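PDB 6M6Q: dicer Related Helicase from Caenorhabditis elegans, which probably hydrolyses ATP as an RNA-binding helicase of the RIG-I-like receptor family, represented here by its N-terminal domain. Local coordinates for residues B[32-44]-B[225-237]. Numbering follows the deposited sequence.
Sequences LKWKFLDVCVEST and NHQLSTDLVEDLL
Two donors of one residue grip OD2 of Asp-38: Thr-230 OG1 at 2.8 Å, nearly in line with the C-O bond, and Thr-230 N at 2.9 Å on the syn lone pair. The other oxygen, OD1, takes Ser-229 N at 2.8 Å in a nearly straight bond (168°) that arrives from above the carboxylate plane. With CG anti to the backbone N (chi1 -174°), the carboxylate reaches from helix 33-42 to the backbone just before helix 231-236. Replacing Asp-38 by alanine is likely to leave the N-H groups of Ser-229 and Thr-230 without this acceptor and the Thr-230 hydroxyl less firmly oriented. As N-cap residue of helix 231-236, Thr-230 also accepts a weak bond from Val-233 N through OG1. Lys-35 NZ forms a salt bridge with Asp-38 OD1, donates in plane to Gln-227 O at 3.2 Å, and bonds Tyr-144 of helix 131-144. On the apolar side, Val-233 is a knob among Trp-34, Leu-37, Asp-38 and Val-41, while Leu-237 CD2 lies 3.5 Å from the centroid of the Trp-34 six-membered ring, nearly on its normal, a CH-pi contact. Helix segments 33-42 and 231-236 approach to 9.5 Å between axes, their N-to-C directions 148° apart: a roughly antiparallel pair within the all-helical N-terminal domain, with the Asp-38 carboxylate holding the N-cap residue and the one before it.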
ATOM      1  N   LEU B  32     -12.248 -10.975  -2.545  1.00 49.57           N
ATOM      2  CA  LEU B  32     -12.970 -11.348  -3.810  1.00 54.05           C
ATOM      3  C   LEU B  32     -12.754 -10.289  -4.908  1.00 51.50           C
ATOM      4  O   LEU B  32     -13.502 -10.319  -5.896  1.00 54.67           O
ATOM      5  CB  LEU B  32     -14.481 -11.474  -3.540  1.00 53.88           C
ATOM      6  CG  LEU B  32     -14.947 -12.708  -2.782  1.00 53.80           C
ATOM      7  CD1 LEU B  32     -16.362 -12.502  -2.269  1.00 52.55           C
ATOM      8  CD2 LEU B  32     -14.875 -13.934  -3.664  1.00 60.29           C
ATOM      9  N   LYS B  33     -11.823  -9.356  -4.733  1.00 53.32           N
ATOM     10  CA  LYS B  33     -11.637  -8.218  -5.673  1.00 50.20           C
ATOM     11  C   LYS B  33     -11.324  -8.731  -7.094  1.00 47.52           C
ATOM     12  O   LYS B  33     -11.741  -8.068  -8.034  1.00 50.89           O
ATOM     13  CB  LYS B  33     -10.568  -7.256  -5.149  1.00 47.75           C
ATOM     14  CG  LYS B  33      -9.119  -7.714  -5.254  1.00 49.34           C
ATOM     15  CD  LYS B  33      -8.158  -6.593  -4.893  1.00 47.79           C
ATOM     16  CE  LYS B  33      -6.832  -6.697  -5.581  1.00 47.53           C
ATOM     17  NZ  LYS B  33      -5.806  -5.913  -4.861  1.00 58.52           N
ATOM     18  N   TRP B  34     -10.616  -9.858  -7.249  1.00 49.41           N
ATOM     19  CA  TRP B  34     -10.244 -10.400  -8.591  1.00 46.41           C
ATOM     20  C   TRP B  34     -11.461 -11.063  -9.227  1.00 48.24           C
ATOM     21  O   TRP B  34     -11.610 -10.952 -10.482  1.00 48.01           O
ATOM     22  CB  TRP B  34      -9.044 -11.350  -8.517  1.00 46.08           C
ATOM     23  CG  TRP B  34      -7.763 -10.666  -8.127  1.00 47.19           C
ATOM     24  CD1 TRP B  34      -6.925 -11.011  -7.104  1.00 49.84           C
ATOM     25  CD2 TRP B  34      -7.187  -9.492  -8.735  1.00 45.38           C
ATOM     26  NE1 TRP B  34      -5.870 -10.138  -7.036  1.00 50.52           N
ATOM     27  CE2 TRP B  34      -6.007  -9.195  -8.022  1.00 47.56           C
ATOM     28  CE3 TRP B  34      -7.539  -8.675  -9.820  1.00 48.04           C
ATOM     29  CZ2 TRP B  34      -5.185  -8.120  -8.357  1.00 45.13           C
ATOM     30  CZ3 TRP B  34      -6.732  -7.605 -10.141  1.00 47.71           C
ATOM     31  CH2 TRP B  34      -5.575  -7.329  -9.413  1.00 46.11           C
ATOM     32  N   LYS B  35     -12.324 -11.675  -8.403  1.00 47.63           N
ATOM     33  CA  LYS B  35     -13.587 -12.305  -8.854  1.00 48.55           C
ATOM     34  C   LYS B  35     -14.575 -11.201  -9.220  1.00 51.75           C
ATOM     35  O   LYS B  35     -15.322 -11.392 -10.189  1.00 58.95           O
ATOM     36  CB  LYS B  35     -14.145 -13.256  -7.793  1.00 52.20           C
ATOM     37  CG  LYS B  35     -15.489 -13.920  -8.130  1.00 57.07           C
ATOM     38  CD  LYS B  35     -15.484 -14.703  -9.434  1.00 52.71           C
ATOM     39  CE  LYS B  35     -16.811 -15.340  -9.798  1.00 51.43           C
ATOM     40  NZ  LYS B  35     -16.827 -15.710 -11.237  1.00 60.18           N
ATOM     41  N   PHE B  36     -14.515 -10.060  -8.530  1.00 52.85           N
ATOM     42  CA  PHE B  36     -15.367  -8.874  -8.801  1.00 51.86           C
ATOM     43  C   PHE B  36     -14.962  -8.257 -10.136  1.00 48.45           C
ATOM     44  O   PHE B  36     -15.857  -7.980 -10.944  1.00 44.32           O
ATOM     45  CB  PHE B  36     -15.263  -7.856  -7.670  1.00 52.11           C
ATOM     46  CG  PHE B  36     -15.786  -6.489  -8.019  1.00 53.53           C
ATOM     47  CD1 PHE B  36     -17.135  -6.285  -8.270  1.00 55.71           C
ATOM     48  CD2 PHE B  36     -14.931  -5.399  -8.077  1.00 52.47           C
ATOM     49  CE1 PHE B  36     -17.608  -5.026  -8.597  1.00 58.28           C
ATOM     50  CE2 PHE B  36     -15.407  -4.143  -8.394  1.00 51.25           C
ATOM     51  CZ  PHE B  36     -16.742  -3.958  -8.650  1.00 60.77           C
ATOM     52  N   LEU B  37     -13.653  -8.086 -10.366  1.00 50.59           N
ATOM     53  CA  LEU B  37     -13.089  -7.640 -11.679  1.00 51.84           C
ATOM     54  C   LEU B  37     -13.530  -8.625 -12.739  1.00 44.54           C
ATOM     55  O   LEU B  37     -14.078  -8.164 -13.722  1.00 42.30           O
ATOM     56  CB  LEU B  37     -11.555  -7.544 -11.621  1.00 56.98           C
ATOM     57  CG  LEU B  37     -10.848  -6.990 -12.874  1.00 58.98           C
ATOM     58  CD1 LEU B  37     -11.187  -5.508 -13.137  1.00 54.12           C
ATOM     59  CD2 LEU B  37      -9.336  -7.166 -12.754  1.00 57.26           C
ATOM     60  N   ASP B  38     -13.392  -9.935 -12.471  1.00 49.63           N
ATOM     61  CA  ASP B  38     -13.787 -11.023 -13.413  1.00 54.09           C
ATOM     62  C   ASP B  38     -15.246 -10.837 -13.851  1.00 50.95           C
ATOM     63  O   ASP B  38     -15.500 -10.978 -15.061  1.00 56.57           O
ATOM     64  CB  ASP B  38     -13.565 -12.421 -12.830  1.00 55.88           C
ATOM     65  CG  ASP B  38     -13.845 -13.512 -13.854  1.00 56.57           C
ATOM     66  OD1 ASP B  38     -14.922 -14.136 -13.760  1.00 59.16           O
ATOM     67  OD2 ASP B  38     -13.052 -13.638 -14.801  1.00 59.55           O
ATOM     68  N   VAL B  39     -16.153 -10.541 -12.908  1.00 51.71           N
ATOM     69  CA  VAL B  39     -17.627 -10.383 -13.136  1.00 54.99           C
ATOM     70  C   VAL B  39     -17.868  -9.145 -14.021  1.00 54.83           C
ATOM     71  O   VAL B  39     -18.628  -9.251 -15.003  1.00 55.04           O
ATOM     72  CB  VAL B  39     -18.395 -10.292 -11.793  1.00 57.94           C
ATOM     73  CG1 VAL B  39     -19.806  -9.739 -11.963  1.00 59.83           C
ATOM     74  CG2 VAL B  39     -18.444 -11.636 -11.074  1.00 57.41           C
ATOM     75  N   CYS B  40     -17.211  -8.028 -13.716  1.00 56.57           N
ATOM     76  CA  CYS B  40     -17.314  -6.769 -14.499  1.00 64.73           C
ATOM     77  C   CYS B  40     -16.825  -7.015 -15.938  1.00 62.84           C
ATOM     78  O   CYS B  40     -17.441  -6.482 -16.854  1.00 71.18           O
ATOM     79  CB  CYS B  40     -16.530  -5.629 -13.849  1.00 66.77           C
ATOM     80  SG  CYS B  40     -17.160  -5.123 -12.225  1.00 64.94           S
ATOM     81  N   VAL B  41     -15.777  -7.817 -16.119  1.00 59.94           N
ATOM     82  CA  VAL B  41     -15.167  -8.090 -17.452  1.00 61.75           C
ATOM     83  C   VAL B  41     -16.064  -9.066 -18.222  1.00 63.21           C
ATOM     84  O   VAL B  41     -16.275  -8.843 -19.415  1.00 73.17           O
ATOM     85  CB  VAL B  41     -13.733  -8.625 -17.318  1.00 67.17           C
ATOM     86  CG1 VAL B  41     -13.238  -9.238 -18.624  1.00 72.60           C
ATOM     87  CG2 VAL B  41     -12.779  -7.544 -16.829  1.00 63.89           C
ATOM     88  N   GLU B  42     -16.611 -10.069 -17.531  1.00 66.12           N
ATOM     89  CA  GLU B  42     -17.567 -11.075 -18.077  1.00 64.80           C
ATOM     90  C   GLU B  42     -18.790 -10.367 -18.670  1.00 63.71           C
ATOM     91  O   GLU B  42     -19.304 -10.863 -19.675  1.00 64.04           O
ATOM     92  CB  GLU B  42     -17.983 -12.038 -16.967  1.00 71.57           C
ATOM     93  CG  GLU B  42     -18.894 -13.172 -17.418  1.00 80.80           C
ATOM     94  CD  GLU B  42     -19.409 -14.028 -16.264  1.00 95.41           C
ATOM     95  OE1 GLU B  42     -19.807 -13.447 -15.224  1.00103.60           O
ATOM     96  OE2 GLU B  42     -19.382 -15.270 -16.387  1.00101.68           O
ATOM     97  N   SER B  43     -19.229  -9.253 -18.053  1.00 69.18           N
ATOM     98  CA  SER B  43     -20.519  -8.554 -18.338  1.00 71.95           C
ATOM     99  C   SER B  43     -20.439  -7.729 -19.630  1.00 78.69           C
ATOM    100  O   SER B  43     -21.505  -7.422 -20.186  1.00 80.96           O
ATOM    101  CB  SER B  43     -20.947  -7.687 -17.180  1.00 68.15           C
ATOM    102  OG  SER B  43     -20.072  -6.596 -17.015  1.00 65.30           O
ATOM    103  N   THR B  44     -19.231  -7.390 -20.101  1.00 96.49           N
ATOM    104  CA  THR B  44     -19.014  -6.668 -21.390  1.00 94.39           C
ATOM    105  C   THR B  44     -19.467  -7.579 -22.543  1.00 97.47           C
ATOM    106  O   THR B  44     -18.790  -8.597 -22.795  1.00 91.49           O
ATOM    107  CB  THR B  44     -17.558  -6.188 -21.542  1.00 87.98           C
ATOM    108  OG1 THR B  44     -16.691  -7.321 -21.585  1.00 85.35           O
ATOM    109  CG2 THR B  44     -17.117  -5.265 -20.425  1.00 86.00           C
ATOM    110  N   ASN B 225     -17.940 -20.929  -7.653  1.00 66.70           N
ATOM    111  CA  ASN B 225     -18.047 -19.441  -7.700  1.00 60.84           C
ATOM    112  C   ASN B 225     -16.786 -18.802  -7.083  1.00 58.85           C
ATOM    113  O   ASN B 225     -16.744 -17.580  -6.993  1.00 51.28           O
ATOM    114  CB  ASN B 225     -19.362 -18.926  -7.102  1.00 60.80           C
ATOM    115  CG  ASN B 225     -19.702 -19.463  -5.724  1.00 60.11           C
ATOM    116  OD1 ASN B 225     -18.827 -19.907  -4.976  1.00 66.65           O
ATOM    117  ND2 ASN B 225     -20.976 -19.388  -5.365  1.00 53.74           N
ATOM    118  N   HIS B 226     -15.781 -19.599  -6.716  1.00 60.07           N
ATOM    119  CA  HIS B 226     -14.430 -19.116  -6.313  1.00 62.02           C
ATOM    120  C   HIS B 226     -13.456 -19.287  -7.483  1.00 64.09           C
ATOM    121  O   HIS B 226     -12.223 -19.343  -7.236  1.00 52.69           O
ATOM    122  CB  HIS B 226     -13.951 -19.860  -5.073  1.00 58.63           C
ATOM    123  CG  HIS B 226     -14.759 -19.575  -3.860  1.00 57.91           C
ATOM    124  ND1 HIS B 226     -14.413 -20.083  -2.631  1.00 54.23           N
ATOM    125  CD2 HIS B 226     -15.833 -18.777  -3.657  1.00 61.27           C
ATOM    126  CE1 HIS B 226     -15.268 -19.664  -1.727  1.00 63.28           C
ATOM    127  NE2 HIS B 226     -16.150 -18.857  -2.329  1.00 67.44           N
ATOM    128  N   GLN B 227     -14.000 -19.455  -8.689  1.00 65.62           N
ATOM    129  CA  GLN B 227     -13.249 -19.685  -9.947  1.00 61.13           C
ATOM    130  C   GLN B 227     -13.575 -18.542 -10.887  1.00 66.18           C
ATOM    131  O   GLN B 227     -14.738 -18.087 -10.875  1.00 62.25           O
ATOM    132  CB  GLN B 227     -13.662 -20.988 -10.633  1.00 59.32           C
ATOM    133  CG  GLN B 227     -13.795 -22.174  -9.704  1.00 58.10           C
ATOM    134  CD  GLN B 227     -12.452 -22.620  -9.217  1.00 59.21           C
ATOM    135  OE1 GLN B 227     -11.489 -22.689  -9.987  1.00 59.41           O
ATOM    136  NE2 GLN B 227     -12.365 -22.881  -7.919  1.00 52.77           N
ATOM    137  N   LEU B 228     -12.587 -18.068 -11.643  1.00 68.87           N
ATOM    138  CA  LEU B 228     -12.770 -16.939 -12.580  1.00 61.81           C
ATOM    139  C   LEU B 228     -13.337 -17.503 -13.872  1.00 65.56           C
ATOM    140  O   LEU B 228     -13.031 -18.662 -14.192  1.00 70.05           O
ATOM    141  CB  LEU B 228     -11.438 -16.214 -12.797  1.00 62.85           C
ATOM    142  CG  LEU B 228     -10.715 -15.746 -11.524  1.00 62.33           C
ATOM    143  CD1 LEU B 228      -9.346 -15.165 -11.866  1.00 54.12           C
ATOM    144  CD2 LEU B 228     -11.552 -14.723 -10.743  1.00 62.38           C
ATOM    145  N   SER B 229     -14.211 -16.738 -14.520  1.00 71.36           N
ATOM    146  CA  SER B 229     -14.973 -17.127 -15.728  1.00 65.87           C
ATOM    147  C   SER B 229     -14.252 -16.652 -16.996  1.00 67.93           C
ATOM    148  O   SER B 229     -14.516 -17.258 -18.054  1.00 78.43           O
ATOM    149  CB  SER B 229     -16.377 -16.585 -15.678  1.00 64.64           C
ATOM    150  OG  SER B 229     -17.044 -16.992 -14.498  1.00 69.63           O
ATOM    151  N   THR B 230     -13.411 -15.599 -16.920  1.00 58.87           N
ATOM    152  CA  THR B 230     -12.756 -14.990 -18.123  1.00 59.52           C
ATOM    153  C   THR B 230     -11.302 -15.477 -18.251  1.00 58.79           C
ATOM    154  O   THR B 230     -10.644 -15.713 -17.234  1.00 65.46           O
ATOM    155  CB  THR B 230     -12.847 -13.448 -18.158  1.00 57.60           C
ATOM    156  OG1 THR B 230     -11.939 -12.852 -17.230  1.00 59.85           O
ATOM    157  CG2 THR B 230     -14.245 -12.933 -17.904  1.00 59.19           C
ATOM    158  N   ASP B 231     -10.817 -15.591 -19.474  1.00 64.36           N
ATOM    159  CA  ASP B 231      -9.394 -15.894 -19.762  1.00 67.03           C
ATOM    160  C   ASP B 231      -8.564 -14.659 -19.420  1.00 62.94           C
ATOM    161  O   ASP B 231      -7.454 -14.836 -18.860  1.00 66.44           O
ATOM    162  CB  ASP B 231      -9.218 -16.364 -21.209  1.00 75.66           C
ATOM    163  CG  ASP B 231      -9.879 -17.711 -21.481  1.00 79.68           C
ATOM    164  OD1 ASP B 231      -9.241 -18.561 -22.131  1.00 84.03           O
ATOM    165  OD2 ASP B 231     -11.019 -17.907 -21.015  1.00 82.27           O
ATOM    166  N   LEU B 232      -9.118 -13.460 -19.672  1.00 58.37           N
ATOM    167  CA  LEU B 232      -8.421 -12.144 -19.555  1.00 58.17           C
ATOM    168  C   LEU B 232      -7.873 -11.966 -18.133  1.00 61.02           C
ATOM    169  O   LEU B 232      -6.695 -11.584 -17.999  1.00 70.78           O
ATOM    170  CB  LEU B 232      -9.404 -11.026 -19.908  1.00 61.07           C
ATOM    171  CG  LEU B 232      -8.816  -9.617 -20.024  1.00 65.55           C
ATOM    172  CD1 LEU B 232      -9.537  -8.829 -21.106  1.00 71.88           C
ATOM    173  CD2 LEU B 232      -8.880  -8.864 -18.697  1.00 65.08           C
ATOM    174  N   VAL B 233      -8.707 -12.183 -17.117  1.00 58.22           N
ATOM    175  CA  VAL B 233      -8.350 -11.950 -15.692  1.00 55.28           C
ATOM    176  C   VAL B 233      -7.481 -13.120 -15.227  1.00 51.49           C
ATOM    177  O   VAL B 233      -6.488 -12.886 -14.532  1.00 55.53           O
ATOM    178  CB  VAL B 233      -9.606 -11.761 -14.812  1.00 59.06           C
ATOM    179  CG1 VAL B 233      -9.253 -11.622 -13.329  1.00 57.24           C
ATOM    180  CG2 VAL B 233     -10.444 -10.564 -15.273  1.00 56.05           C
ATOM    181  N   GLU B 234      -7.785 -14.322 -15.675  1.00 55.61           N
ATOM    182  CA  GLU B 234      -7.022 -15.534 -15.302  1.00 63.15           C
ATOM    183  C   GLU B 234      -5.526 -15.344 -15.612  1.00 69.56           C
ATOM    184  O   GLU B 234      -4.729 -15.546 -14.699  1.00 80.47           O
ATOM    185  CB  GLU B 234      -7.574 -16.754 -16.023  1.00 67.08           C
ATOM    186  CG  GLU B 234      -6.856 -18.030 -15.634  1.00 72.98           C
ATOM    187  CD  GLU B 234      -7.110 -18.480 -14.207  1.00 77.57           C
ATOM    188  OE1 GLU B 234      -8.314 -18.691 -13.861  1.00 73.11           O
ATOM    189  OE2 GLU B 234      -6.106 -18.633 -13.433  1.00 83.85           O
ATOM    190  N   ASP B 235      -5.175 -14.991 -16.865  1.00 70.19           N
ATOM    191  CA  ASP B 235      -3.761 -14.888 -17.342  0.50 68.02           C
ATOM    192  C   ASP B 235      -3.121 -13.586 -16.820  1.00 65.39           C
ATOM    193  O   ASP B 235      -1.815 -13.452 -16.876  1.00 67.31           O
ATOM    194  CB  ASP B 235      -3.690 -14.993 -18.871  0.50 74.06           C
ATOM    195  CG  ASP B 235      -3.803 -13.662 -19.599  0.50 81.92           C
ATOM    196  OD1 ASP B 235      -4.827 -13.459 -20.288  0.50 97.49           O
ATOM    197  OD2 ASP B 235      -2.847 -12.850 -19.501  0.50 74.33           O
ATOM    198  N   LEU B 236      -3.938 -12.655 -16.371  1.00 63.71           N
ATOM    199  CA  LEU B 236      -3.475 -11.374 -15.806  1.00 56.91           C
ATOM    200  C   LEU B 236      -2.850 -11.634 -14.431  1.00 59.43           C
ATOM    201  O   LEU B 236      -1.900 -10.919 -14.086  1.00 56.68           O
ATOM    202  CB  LEU B 236      -4.675 -10.438 -15.746  1.00 61.74           C
ATOM    203  CG  LEU B 236      -4.460  -9.092 -15.078  1.00 67.89           C
ATOM    204  CD1 LEU B 236      -3.473  -8.249 -15.857  1.00 76.59           C
ATOM    205  CD2 LEU B 236      -5.786  -8.366 -14.954  1.00 65.34           C
ATOM    206  N   LEU B 237      -3.319 -12.668 -13.720  1.00 61.47           N
ATOM    207  CA  LEU B 237      -2.940 -12.968 -12.312  1.00 63.29           C
ATOM    208  C   LEU B 237      -1.995 -14.181 -12.226  1.00 62.67           C
ATOM    209  O   LEU B 237      -1.522 -14.461 -11.109  1.00 59.15           O
ATOM    210  CB  LEU B 237      -4.223 -13.222 -11.513  1.00 69.03           C
ATOM    211  CG  LEU B 237      -5.271 -12.109 -11.587  1.00 66.13           C
ATOM    212  CD1 LEU B 237      -6.583 -12.544 -10.959  1.00 59.89           C
ATOM    213  CD2 LEU B 237      -4.758 -10.849 -10.921  1.00 63.85           C
TER
HETATM  214  O   HOH W   1     -19.457 -17.732 -14.329  1.00 78.28           O